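Local coordinates for N-acetylneuraminate epimerase (Escherichia coli, PDB 2UVK), which catalyses the interconversion of the alpha and beta anomers of N-acetylneuraminate (sialic acid), speeding their equilibration in the periplasm as a Kelch-repeat beta-propeller, at residues 203-207 and 254-258; 210-216 and 261-267; 282-286 and 325-329. All coordinates share one frame; numbering follows the deposited sequence.

Interaction 1: residues 203-207 and 254-258; sequences TWLIN and SLIFA
The indole of Trp204 and the ring of Phe257 each take aliphatic carbon over a face from the facing segment. Leu255 CD2 sits 3.6 Å from the centroid of the six-membered ring of Trp204, displaced toward its rim, where the closest ring atom is CE3. The second methyl, Leu255 CD1, comes down on the same face over the five-membered ring, 3.7 Å from Trp204 CG, so the leucine fork spreads along the indole. On Phe257 the geometry is more central. Ile206 CG2 stands 3.5 Å from the centroid of the Phe257 ring and only 3° off the normal, almost equidistant from all six ring carbons, a well-centred CH-pi contact.

The branching of Ile206 explains this. CG1 is anti to the carbonyl carbon (chi1 -51°), which places CG2 opposite the backbone N and over the phenylalanine, while the CG1 arm carries CD1 to within 4.5 Å of Leu255 CD1. One isoleucine thus connects both ring contacts.

No hydrogen bond crosses between the segments. The polar indole atom, Trp204 NE1, bonds to Glu221 on the next strand of its own sheet, and the ring of Trp292 meets that of Trp204. The backbone bonds of 203-207 likewise go to its own sheet, as with Ile206 to Ala195 and Leu205 to Phe220.

The strand axes approach to 10.1 Å and run 23° apart in the same general direction, a spacing suited to sheets stacked through side chains rather than to paired strands. Each strand is second in a four-stranded antiparallel sheet, and all the touching residues are buried: this is the hydrophobic packing between consecutive blades of a Kelch beta-propeller.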
ATOM      1  N   THR B 203      -3.039   8.540  22.109  1.00 15.88           N
ATOM      2  CA  THR B 203      -2.268   9.242  21.073  1.00 15.36           C
ATOM      3  C   THR B 203      -3.229  10.114  20.263  1.00 14.94           C
ATOM      4  O   THR B 203      -4.357   9.719  19.978  1.00 15.59           O
ATOM      5  CB  THR B 203      -1.603   8.233  20.174  1.00 14.37           C
ATOM      6  OG1 THR B 203      -0.659   7.482  20.948  1.00 17.67           O
ATOM      7  CG2 THR B 203      -0.909   8.937  18.963  1.00 15.13           C
ATOM      8  N   TRP B 204      -2.751  11.298  19.890  1.00 15.02           N
ATOM      9  CA  TRP B 204      -3.508  12.264  19.116  1.00 14.31           C
ATOM     10  C   TRP B 204      -2.809  12.539  17.781  1.00 14.53           C
ATOM     11  O   TRP B 204      -1.592  12.649  17.759  1.00 14.18           O
ATOM     12  CB  TRP B 204      -3.641  13.560  19.909  1.00 16.33           C
ATOM     13  CG  TRP B 204      -4.363  13.377  21.211  1.00 17.60           C
ATOM     14  CD1 TRP B 204      -5.701  13.448  21.391  1.00 19.97           C
ATOM     15  CD2 TRP B 204      -3.785  13.110  22.507  1.00 17.24           C
ATOM     16  NE1 TRP B 204      -6.005  13.227  22.709  1.00 19.08           N
ATOM     17  CE2 TRP B 204      -4.857  13.008  23.417  1.00 19.98           C
ATOM     18  CE3 TRP B 204      -2.486  12.921  22.981  1.00 18.71           C
ATOM     19  CZ2 TRP B 204      -4.660  12.751  24.781  1.00 18.52           C
ATOM     20  CZ3 TRP B 204      -2.294  12.669  24.339  1.00 19.16           C
ATOM     21  CH2 TRP B 204      -3.384  12.580  25.217  1.00 18.82           C
ATOM     22  N   LEU B 205      -3.600  12.617  16.705  1.00 13.23           N
ATOM     23  CA  LEU B 205      -3.150  12.901  15.317  1.00 13.32           C
ATOM     24  C   LEU B 205      -3.830  14.184  14.891  1.00 13.21           C
ATOM     25  O   LEU B 205      -5.053  14.221  14.742  1.00 13.18           O
ATOM     26  CB  LEU B 205      -3.542  11.765  14.375  1.00 12.85           C
ATOM     27  CG  LEU B 205      -3.122  10.346  14.759  1.00 13.35           C
ATOM     28  CD1 LEU B 205      -3.686   9.333  13.745  1.00 13.62           C
ATOM     29  CD2 LEU B 205      -1.616  10.232  14.841  1.00 13.67           C
ATOM     30  N   ILE B 206      -3.059  15.260  14.719  1.00 13.91           N
ATOM     31  CA  ILE B 206      -3.599  16.590  14.534  1.00 14.34           C
ATOM     32  C   ILE B 206      -3.363  17.120  13.120  1.00 14.21           C
ATOM     33  O   ILE B 206      -2.214  17.286  12.686  1.00 13.79           O
ATOM     34  CB  ILE B 206      -3.051  17.607  15.572  1.00 14.24           C
ATOM     35  CG1 ILE B 206      -3.193  17.065  17.019  1.00 15.02           C
ATOM     36  CG2 ILE B 206      -3.730  18.937  15.405  1.00 16.00           C
ATOM     37  CD1 ILE B 206      -2.432  17.837  18.062  1.00 16.43           C
ATOM     38  N   ASN B 207      -4.453  17.411  12.425  1.00 14.04           N
ATOM     39  CA  ASN B 207      -4.439  17.987  11.099  1.00 13.51           C
ATOM     40  C   ASN B 207      -3.652  17.116  10.087  1.00 13.66           C
ATOM     41  O   ASN B 207      -3.732  15.894  10.168  1.00 13.04           O
ATOM     42  CB  ASN B 207      -3.935  19.444  11.136  1.00 13.79           C
ATOM     43  CG  ASN B 207      -4.903  20.420  11.785  1.00 14.72           C
ATOM     44  OD1 ASN B 207      -5.780  20.064  12.620  1.00 19.53           O
ATOM     45  ND2 ASN B 207      -4.742  21.663  11.423  1.00 14.12           N
ATOM     46  N   SER B 254      -2.401  18.990  28.999  1.00 30.28           N
ATOM     47  CA  SER B 254      -3.004  19.797  27.950  1.00 28.27           C
ATOM     48  C   SER B 254      -2.161  19.737  26.685  1.00 27.11           C
ATOM     49  O   SER B 254      -0.969  19.948  26.751  1.00 26.59           O
ATOM     50  CB  SER B 254      -3.074  21.232  28.425  1.00 28.53           C
ATOM     51  OG  SER B 254      -3.643  21.262  29.734  1.00 29.48           O
ATOM     52  N   LEU B 255      -2.777  19.454  25.549  1.00 26.07           N
ATOM     53  CA  LEU B 255      -1.968  19.365  24.302  1.00 25.01           C
ATOM     54  C   LEU B 255      -1.602  20.767  23.796  1.00 23.45           C
ATOM     55  O   LEU B 255      -2.424  21.675  23.842  1.00 23.76           O
ATOM     56  CB  LEU B 255      -2.697  18.627  23.177  1.00 26.00           C
ATOM     57  CG  LEU B 255      -3.371  17.274  23.388  1.00 27.83           C
ATOM     58  CD1 LEU B 255      -4.097  16.916  22.094  1.00 30.06           C
ATOM     59  CD2 LEU B 255      -2.392  16.190  23.774  1.00 29.38           C
ATOM     60  N   ILE B 256      -0.368  20.926  23.315  1.00 21.15           N
ATOM     61  CA  ILE B 256       0.078  22.143  22.638  1.00 19.35           C
ATOM     62  C   ILE B 256       0.180  21.838  21.136  1.00 19.28           C
ATOM     63  O   ILE B 256       0.840  20.864  20.765  1.00 18.70           O
ATOM     64  CB  ILE B 256       1.462  22.593  23.114  1.00 19.90           C
ATOM     65  CG1 ILE B 256       1.457  22.846  24.615  1.00 19.41           C
ATOM     66  CG2 ILE B 256       1.889  23.870  22.368  1.00 20.49           C
ATOM     67  CD1 ILE B 256       2.841  22.870  25.210  1.00 19.66           C
ATOM     68  N   PHE B 257      -0.505  22.626  20.308  1.00 18.77           N
ATOM     69  CA  PHE B 257      -0.385  22.533  18.819  1.00 18.25           C
ATOM     70  C   PHE B 257      -0.048  23.903  18.277  1.00 17.98           C
ATOM     71  O   PHE B 257      -0.792  24.861  18.479  1.00 17.70           O
ATOM     72  CB  PHE B 257      -1.688  22.048  18.180  1.00 17.29           C
ATOM     73  CG  PHE B 257      -1.619  21.854  16.655  1.00 18.22           C
ATOM     74  CD1 PHE B 257      -0.694  21.001  16.102  1.00 16.66           C
ATOM     75  CD2 PHE B 257      -2.536  22.476  15.802  1.00 16.86           C
ATOM     76  CE1 PHE B 257      -0.643  20.792  14.711  1.00 16.09           C
ATOM     77  CE2 PHE B 257      -2.486  22.290  14.429  1.00 18.28           C
ATOM     78  CZ  PHE B 257      -1.507  21.448  13.877  1.00 15.21           C
ATOM     79  N   ALA B 258       1.079  23.987  17.569  1.00 17.70           N
ATOM     80  CA  ALA B 258       1.606  25.277  17.114  1.00 16.73           C
ATOM     81  C   ALA B 258       2.059  25.207  15.660  1.00 16.09           C
ATOM     82  O   ALA B 258       2.553  24.206  15.203  1.00 16.26           O
ATOM     83  CB  ALA B 258       2.754  25.736  17.985  1.00 16.22           C
TER

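Interaction 2: residues 210-216 and 261-267; sequences AKPGLRT and AGFKGSR
Arg267 and Arg215 reach across, and each donates to a backbone carbonyl of the other segment. Arg267 NH2 bonds to Arg215 O at 3.0 Å, from above the carbonyl plane, while Leu214 lays its methyls over one face of the Arg267 guanidinium. A bend in the Arg215 chain at chi2 (125°) carries NE to Ala261 O, where it bonds at 2.9 Å with an N-H...O angle of 142° and packs 3.5 Å from Gly262 CA. Phe263 turns its CD2 edge onto the face of the Arg215 guanidinium, the planes 85° apart.

The contact joins connections at the ends of strands 202-206 and 254-262, in consecutive propeller blades; a classic beta bulge, Ala210 and Lys211 facing Leu214, shapes the first. Arg215 NH1 also forms a salt bridge with Glu209, the predicted proton acceptor. A leucine in place of Arg215 would probably leave Ala261 O without this donor and Glu209 without this salt bridge.

Toward Ser266 the fit is looser: Gly213 O is 3.9 Å from Ser266 CB, and waters mediate. One receives a weak bond from Arg215 NH1 and donates to Gly213 O and Ser266 OG; a second links Arg215 N to Ser266 OG, 2.6 Å from the latter.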
ATOM      1  N   ALA B 210      -4.963  15.862   3.622  1.00 12.96           N
ATOM      2  CA  ALA B 210      -5.835  14.776   3.160  1.00 12.95           C
ATOM      3  C   ALA B 210      -5.549  14.348   1.731  1.00 13.36           C
ATOM      4  O   ALA B 210      -5.875  13.249   1.336  1.00 12.64           O
ATOM      5  CB  ALA B 210      -7.331  15.159   3.282  1.00 14.21           C
ATOM      6  N   LYS B 211      -4.927  15.240   0.959  1.00 13.39           N
ATOM      7  CA  LYS B 211      -4.445  14.930  -0.384  1.00 14.66           C
ATOM      8  C   LYS B 211      -3.465  16.039  -0.705  1.00 13.57           C
ATOM      9  O   LYS B 211      -3.423  17.025   0.009  1.00 12.78           O
ATOM     10  CB  LYS B 211      -5.579  14.889  -1.410  1.00 15.29           C
ATOM     11  CG  LYS B 211      -6.385  16.188  -1.573  1.00 16.46           C
ATOM     12  CD  LYS B 211      -7.105  16.238  -2.938  1.00 15.99           C
ATOM     13  CE  LYS B 211      -6.139  16.601  -4.055  1.00 16.22           C
ATOM     14  NZ  LYS B 211      -6.852  16.704  -5.380  1.00 17.86           N
ATOM     15  N   PRO B 212      -2.674  15.885  -1.776  1.00 15.03           N
ATOM     16  CA  PRO B 212      -1.770  16.987  -2.118  1.00 15.82           C
ATOM     17  C   PRO B 212      -2.500  18.321  -2.246  1.00 16.58           C
ATOM     18  O   PRO B 212      -3.463  18.404  -3.014  1.00 18.16           O
ATOM     19  CB  PRO B 212      -1.132  16.508  -3.411  1.00 15.37           C
ATOM     20  CG  PRO B 212      -1.155  15.025  -3.297  1.00 15.91           C
ATOM     21  CD  PRO B 212      -2.498  14.736  -2.675  1.00 14.61           C
ATOM     22  N   GLY B 213      -2.111  19.296  -1.419  1.00 17.89           N
ATOM     23  CA  GLY B 213      -2.694  20.641  -1.412  1.00 19.03           C
ATOM     24  C   GLY B 213      -3.973  20.888  -0.625  1.00 19.33           C
ATOM     25  O   GLY B 213      -4.518  22.003  -0.627  1.00 20.76           O
ATOM     26  N   LEU B 214      -4.467  19.862   0.046  1.00 18.32           N
ATOM     27  CA  LEU B 214      -5.640  19.987   0.893  1.00 18.32           C
ATOM     28  C   LEU B 214      -5.374  19.399   2.257  1.00 17.55           C
ATOM     29  O   LEU B 214      -5.044  18.216   2.366  1.00 16.71           O
ATOM     30  CB  LEU B 214      -6.789  19.223   0.271  1.00 19.26           C
ATOM     31  CG  LEU B 214      -8.085  19.235   1.081  1.00 19.00           C
ATOM     32  CD1 LEU B 214      -8.761  20.633   1.094  1.00 19.59           C
ATOM     33  CD2 LEU B 214      -9.014  18.158   0.550  1.00 19.08           C
ATOM     34  N   ARG B 215      -5.529  20.218   3.281  1.00 16.66           N
ATOM     35  CA  ARG B 215      -5.385  19.783   4.653  1.00 17.13           C
ATOM     36  C   ARG B 215      -6.742  19.608   5.329  1.00 17.25           C
ATOM     37  O   ARG B 215      -7.785  20.094   4.825  1.00 17.82           O
ATOM     38  CB  ARG B 215      -4.557  20.789   5.408  1.00 16.66           C
ATOM     39  CG  ARG B 215      -3.090  20.787   4.999  1.00 18.22           C
ATOM     40  CD  ARG B 215      -2.636  22.138   4.580  1.00 19.92           C
ATOM     41  NE  ARG B 215      -1.218  22.145   4.206  1.00 17.80           N
ATOM     42  CZ  ARG B 215      -0.744  21.821   3.005  1.00 20.95           C
ATOM     43  NH1 ARG B 215      -1.543  21.401   2.028  1.00 22.70           N
ATOM     44  NH2 ARG B 215       0.567  21.869   2.794  1.00 23.44           N
ATOM     45  N   THR B 216      -6.699  18.929   6.462  1.00 17.47           N
ATOM     46  CA  THR B 216      -7.843  18.716   7.344  1.00 17.21           C
ATOM     47  C   THR B 216      -7.618  19.433   8.679  1.00 18.08           C
ATOM     48  O   THR B 216      -6.473  19.548   9.131  1.00 17.29           O
ATOM     49  CB  THR B 216      -8.087  17.225   7.598  1.00 17.35           C
ATOM     50  OG1 THR B 216      -9.253  17.059   8.417  1.00 18.55           O
ATOM     51  CG2 THR B 216      -6.917  16.587   8.301  1.00 17.61           C
ATOM     52  N   ALA B 261       1.675  24.855   8.061  1.00 13.42           N
ATOM     53  CA  ALA B 261       1.473  25.631   6.844  1.00 13.66           C
ATOM     54  C   ALA B 261       0.291  25.096   6.056  1.00 14.79           C
ATOM     55  O   ALA B 261      -0.106  23.943   6.199  1.00 14.68           O
ATOM     56  CB  ALA B 261       2.764  25.614   5.973  1.00 14.14           C
ATOM     57  N   GLY B 262      -0.284  25.954   5.224  1.00 16.18           N
ATOM     58  CA  GLY B 262      -1.459  25.582   4.451  1.00 16.73           C
ATOM     59  C   GLY B 262      -1.836  26.622   3.411  1.00 17.94           C
ATOM     60  O   GLY B 262      -1.141  27.606   3.238  1.00 17.95           O
ATOM     61  N   PHE B 263      -2.952  26.363   2.736  1.00 19.35           N
ATOM     62  CA  PHE B 263      -3.457  27.201   1.669  1.00 20.90           C
ATOM     63  C   PHE B 263      -4.850  27.674   2.077  1.00 22.11           C
ATOM     64  O   PHE B 263      -5.808  26.887   2.104  1.00 22.73           O
ATOM     65  CB  PHE B 263      -3.493  26.401   0.379  1.00 20.97           C
ATOM     66  CG  PHE B 263      -2.138  25.936  -0.090  1.00 21.25           C
ATOM     67  CD1 PHE B 263      -1.344  26.747  -0.887  1.00 21.66           C
ATOM     68  CD2 PHE B 263      -1.647  24.703   0.288  1.00 20.30           C
ATOM     69  CE1 PHE B 263      -0.108  26.323  -1.317  1.00 22.35           C
ATOM     70  CE2 PHE B 263      -0.402  24.280  -0.130  1.00 20.64           C
ATOM     71  CZ  PHE B 263       0.366  25.088  -0.937  1.00 22.14           C
ATOM     72  N   LYS B 264      -4.953  28.953   2.411  1.00 23.81           N
ATOM     73  CA  LYS B 264      -6.184  29.518   2.951  1.00 24.54           C
ATOM     74  C   LYS B 264      -7.273  29.483   1.880  1.00 24.93           C
ATOM     75  O   LYS B 264      -7.032  29.864   0.741  1.00 25.66           O
ATOM     76  CB  LYS B 264      -5.940  30.946   3.432  1.00 25.17           C
ATOM     77  CG  LYS B 264      -6.998  31.487   4.365  1.00 26.89           C
ATOM     78  N   GLY B 265      -8.446  28.972   2.232  1.00 25.13           N
ATOM     79  CA  GLY B 265      -9.546  28.840   1.275  1.00 24.71           C
ATOM     80  C   GLY B 265      -9.641  27.507   0.551  1.00 24.33           C
ATOM     81  O   GLY B 265     -10.620  27.245  -0.152  1.00 25.05           O
ATOM     82  N   SER B 266      -8.642  26.635   0.728  1.00 22.86           N
ATOM     83  CA  SER B 266      -8.613  25.378   0.000  1.00 21.58           C
ATOM     84  C   SER B 266      -9.753  24.418   0.391  1.00 20.92           C
ATOM     85  O   SER B 266     -10.252  23.693  -0.462  1.00 20.32           O
ATOM     86  CB  SER B 266      -7.217  24.684   0.135  1.00 21.03           C
ATOM     87  OG  SER B 266      -6.806  24.579   1.482  1.00 20.51           O
ATOM     88  N   ARG B 267     -10.142  24.382   1.666  1.00 21.05           N
ATOM     89  CA  ARG B 267     -11.198  23.451   2.114  1.00 21.59           C
ATOM     90  C   ARG B 267     -12.500  23.845   1.426  1.00 22.81           C
ATOM     91  O   ARG B 267     -13.215  22.987   0.913  1.00 22.12           O
ATOM     92  CB  ARG B 267     -11.338  23.441   3.641  1.00 22.17           C
ATOM     93  CG  ARG B 267     -12.479  22.578   4.203  1.00 20.87           C
ATOM     94  CD  ARG B 267     -12.580  21.165   3.649  1.00 20.29           C
ATOM     95  NE  ARG B 267     -11.405  20.351   3.997  1.00 18.96           N
ATOM     96  CZ  ARG B 267     -11.219  19.088   3.616  1.00 21.12           C
ATOM     97  NH1 ARG B 267     -12.091  18.445   2.849  1.00 23.14           N
ATOM     98  NH2 ARG B 267     -10.113  18.453   3.998  1.00 19.57           N
TER
HETATM   99  O   HOH W   1      -4.238  23.194   1.940  1.00 25.88           O
HETATM  100  O   HOH W   2      -9.904  21.387   6.317  1.00 18.90           O
HETATM  101  O   HOH W   3      -6.674  22.908   3.442  1.00 24.87           O

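Interaction 3: residues 282-286 and 325-329; sequences KKSYS and ETAGG
Tyr285 keeps its CG anti to its own carbonyl carbon (chi1 -66°), which throws the ring across toward 325-329, and Glu325 sends its CG opposite the backbone N (chi1 -177°) and stays extended beyond it, so that the carboxylate arrives at the phenol end of the ring. There Tyr285 OH donates to Glu325 OE2. The modelled separation of 2.4 Å is very short for a hydrogen bond, and the exact length is best treated as doubtful. OE2 lies near the plane of the tyrosine ring, at its edge, with the carboxylate turned 67° from that plane.

The chain after Glu325 then covers one face of the same ring. Thr326 O lies 3.3 Å from Tyr285 CZ, offset toward the rim, and Ala327 N stands over the same face. Ala327 CA comes within 3.7 Å of Tyr285 CE2. The tyrosine is probably held both by the acceptor at its hydroxyl and by backbone against its face. Lys283 NZ, 4.4 Å from Glu325 OE2, is too distant for a salt bridge but may still favour the carboxylate's charge.

The contact joins Kelch repeat 6 to Kelch repeat 7. Tyr285 belongs to strand 284-293, which pairs with 254-262 through backbone bonds of Ser284 to Gly262 and Ser286 to Gly260, and the tyrosine also rests on Ala261. On the other segment, the short strand 325-326 forms a small antiparallel pair with 330-331, and Glu325 is anchored by a backbone bond to Ala308 and touches Lys11.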
ATOM      1  N   LYS B 282      -1.159  30.782  -2.516  1.00 28.03           N
ATOM      2  CA  LYS B 282       0.182  30.799  -1.931  1.00 27.31           C
ATOM      3  C   LYS B 282       0.165  30.136  -0.547  1.00 26.46           C
ATOM      4  O   LYS B 282      -0.778  30.332   0.240  1.00 26.53           O
ATOM      5  CB  LYS B 282       0.703  32.218  -1.785  1.00 27.56           C
ATOM      6  CG  LYS B 282       2.089  32.280  -1.160  1.00 28.96           C
ATOM      7  N   LYS B 283       1.214  29.363  -0.265  1.00 25.27           N
ATOM      8  CA  LYS B 283       1.364  28.707   1.043  1.00 24.57           C
ATOM      9  C   LYS B 283       1.558  29.762   2.110  1.00 23.53           C
ATOM     10  O   LYS B 283       2.386  30.670   1.943  1.00 24.57           O
ATOM     11  CB  LYS B 283       2.571  27.775   1.040  1.00 24.17           C
ATOM     12  CG  LYS B 283       2.734  27.005   2.337  1.00 24.65           C
ATOM     13  CD  LYS B 283       3.941  26.078   2.294  1.00 25.06           C
ATOM     14  CE  LYS B 283       3.562  24.750   1.750  1.00 27.49           C
ATOM     15  NZ  LYS B 283       4.717  23.835   1.716  1.00 27.96           N
ATOM     16  N   SER B 284       0.806  29.659   3.207  1.00 22.32           N
ATOM     17  CA  SER B 284       1.007  30.527   4.365  1.00 21.41           C
ATOM     18  C   SER B 284       1.384  29.706   5.592  1.00 19.61           C
ATOM     19  O   SER B 284       1.031  28.537   5.691  1.00 18.95           O
ATOM     20  CB  SER B 284      -0.238  31.366   4.647  1.00 22.09           C
ATOM     21  OG  SER B 284      -1.414  30.583   4.643  1.00 24.60           O
ATOM     22  N   TYR B 285       2.071  30.351   6.522  1.00 17.86           N
ATOM     23  CA  TYR B 285       2.627  29.695   7.708  1.00 17.52           C
ATOM     24  C   TYR B 285       1.959  30.222   8.971  1.00 17.38           C
ATOM     25  O   TYR B 285       1.980  31.426   9.237  1.00 18.74           O
ATOM     26  CB  TYR B 285       4.124  29.965   7.772  1.00 17.88           C
ATOM     27  CG  TYR B 285       4.891  29.331   6.645  1.00 17.27           C
ATOM     28  CD1 TYR B 285       5.563  28.133   6.816  1.00 17.99           C
ATOM     29  CD2 TYR B 285       4.924  29.917   5.387  1.00 19.12           C
ATOM     30  CE1 TYR B 285       6.261  27.549   5.771  1.00 18.13           C
ATOM     31  CE2 TYR B 285       5.613  29.339   4.346  1.00 18.25           C
ATOM     32  CZ  TYR B 285       6.279  28.155   4.542  1.00 18.59           C
ATOM     33  OH  TYR B 285       6.989  27.586   3.513  1.00 20.56           O
ATOM     34  N   SER B 286       1.370  29.327   9.752  1.00 17.22           N
ATOM     35  CA  SER B 286       0.640  29.739  10.949  1.00 16.90           C
ATOM     36  C   SER B 286       1.547  30.148  12.116  1.00 16.86           C
ATOM     37  O   SER B 286       2.591  29.535  12.349  1.00 16.12           O
ATOM     38  CB  SER B 286      -0.259  28.608  11.404  1.00 17.07           C
ATOM     39  OG  SER B 286      -0.971  28.969  12.575  1.00 19.10           O
ATOM     40  N   GLU B 325      10.761  25.580   8.832  1.00 15.23           N
ATOM     41  CA  GLU B 325      10.716  26.400   7.625  1.00 16.61           C
ATOM     42  C   GLU B 325       9.757  27.560   7.909  1.00 17.04           C
ATOM     43  O   GLU B 325       8.728  27.385   8.576  1.00 15.61           O
ATOM     44  CB  GLU B 325      10.169  25.515   6.502  1.00 16.71           C
ATOM     45  CG  GLU B 325      10.086  26.093   5.108  1.00 18.77           C
ATOM     46  CD  GLU B 325       9.316  25.159   4.214  0.50 17.45           C
ATOM     47  OE1 GLU B 325       9.736  24.000   4.071  0.50 20.62           O
ATOM     48  OE2 GLU B 325       8.269  25.564   3.682  0.50 17.19           O
ATOM     49  N   THR B 326      10.098  28.748   7.408  1.00 18.09           N
ATOM     50  CA  THR B 326       9.297  29.944   7.593  1.00 20.07           C
ATOM     51  C   THR B 326       8.884  30.476   6.199  1.00 20.65           C
ATOM     52  O   THR B 326       9.093  29.804   5.206  1.00 21.90           O
ATOM     53  CB  THR B 326      10.074  30.981   8.461  1.00 19.73           C
ATOM     54  OG1 THR B 326      11.308  31.337   7.816  1.00 21.90           O
ATOM     55  CG2 THR B 326      10.396  30.408   9.856  1.00 21.20           C
ATOM     56  N   ALA B 327       8.259  31.647   6.143  1.00 22.27           N
ATOM     57  CA  ALA B 327       7.836  32.265   4.863  1.00 22.99           C
ATOM     58  C   ALA B 327       8.931  32.217   3.789  1.00 24.04           C
ATOM     59  O   ALA B 327      10.096  32.432   4.075  1.00 25.09           O
ATOM     60  CB  ALA B 327       7.403  33.689   5.093  1.00 23.68           C
ATOM     61  N   GLY B 328       8.541  31.910   2.551  1.00 25.22           N
ATOM     62  CA  GLY B 328       9.508  31.779   1.436  1.00 25.10           C
ATOM     63  C   GLY B 328      10.244  30.449   1.424  1.00 25.90           C
ATOM     64  O   GLY B 328      11.212  30.265   0.672  1.00 26.55           O
ATOM     65  N   GLY B 329       9.807  29.508   2.262  1.00 25.12           N
ATOM     66  CA  GLY B 329      10.458  28.208   2.351  1.00 24.82           C
ATOM     67  C   GLY B 329      11.835  28.200   3.008  1.00 24.04           C
ATOM     68  O   GLY B 329      12.586  27.243   2.854  1.00 25.08           O
TER

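How the interactions relate
Along the chain, interactions 1 and 2 interleave: 203-207 and 210-216 precede 254-258 and 261-267, and interaction 3 follows with 282-286 and 325-329. Interactions 1 and 2 have centres 18 Å apart and share strand 254-262, one packing two blades face to face and the other joining connections at the strand's end. Interaction 3, centred 13 Å from interaction 2 and 20 Å from interaction 1, uses the adjacent strand 284-293 of the same sheet; Gly262 O and Ser284 N, 2.8 Å apart, probably form a hydrogen bond linking it to interaction 2. One blade's sheet is thereby tied to both neighbouring blades, and all three contacts reach toward the predicted catalytic Glu209, interaction 2 most closely.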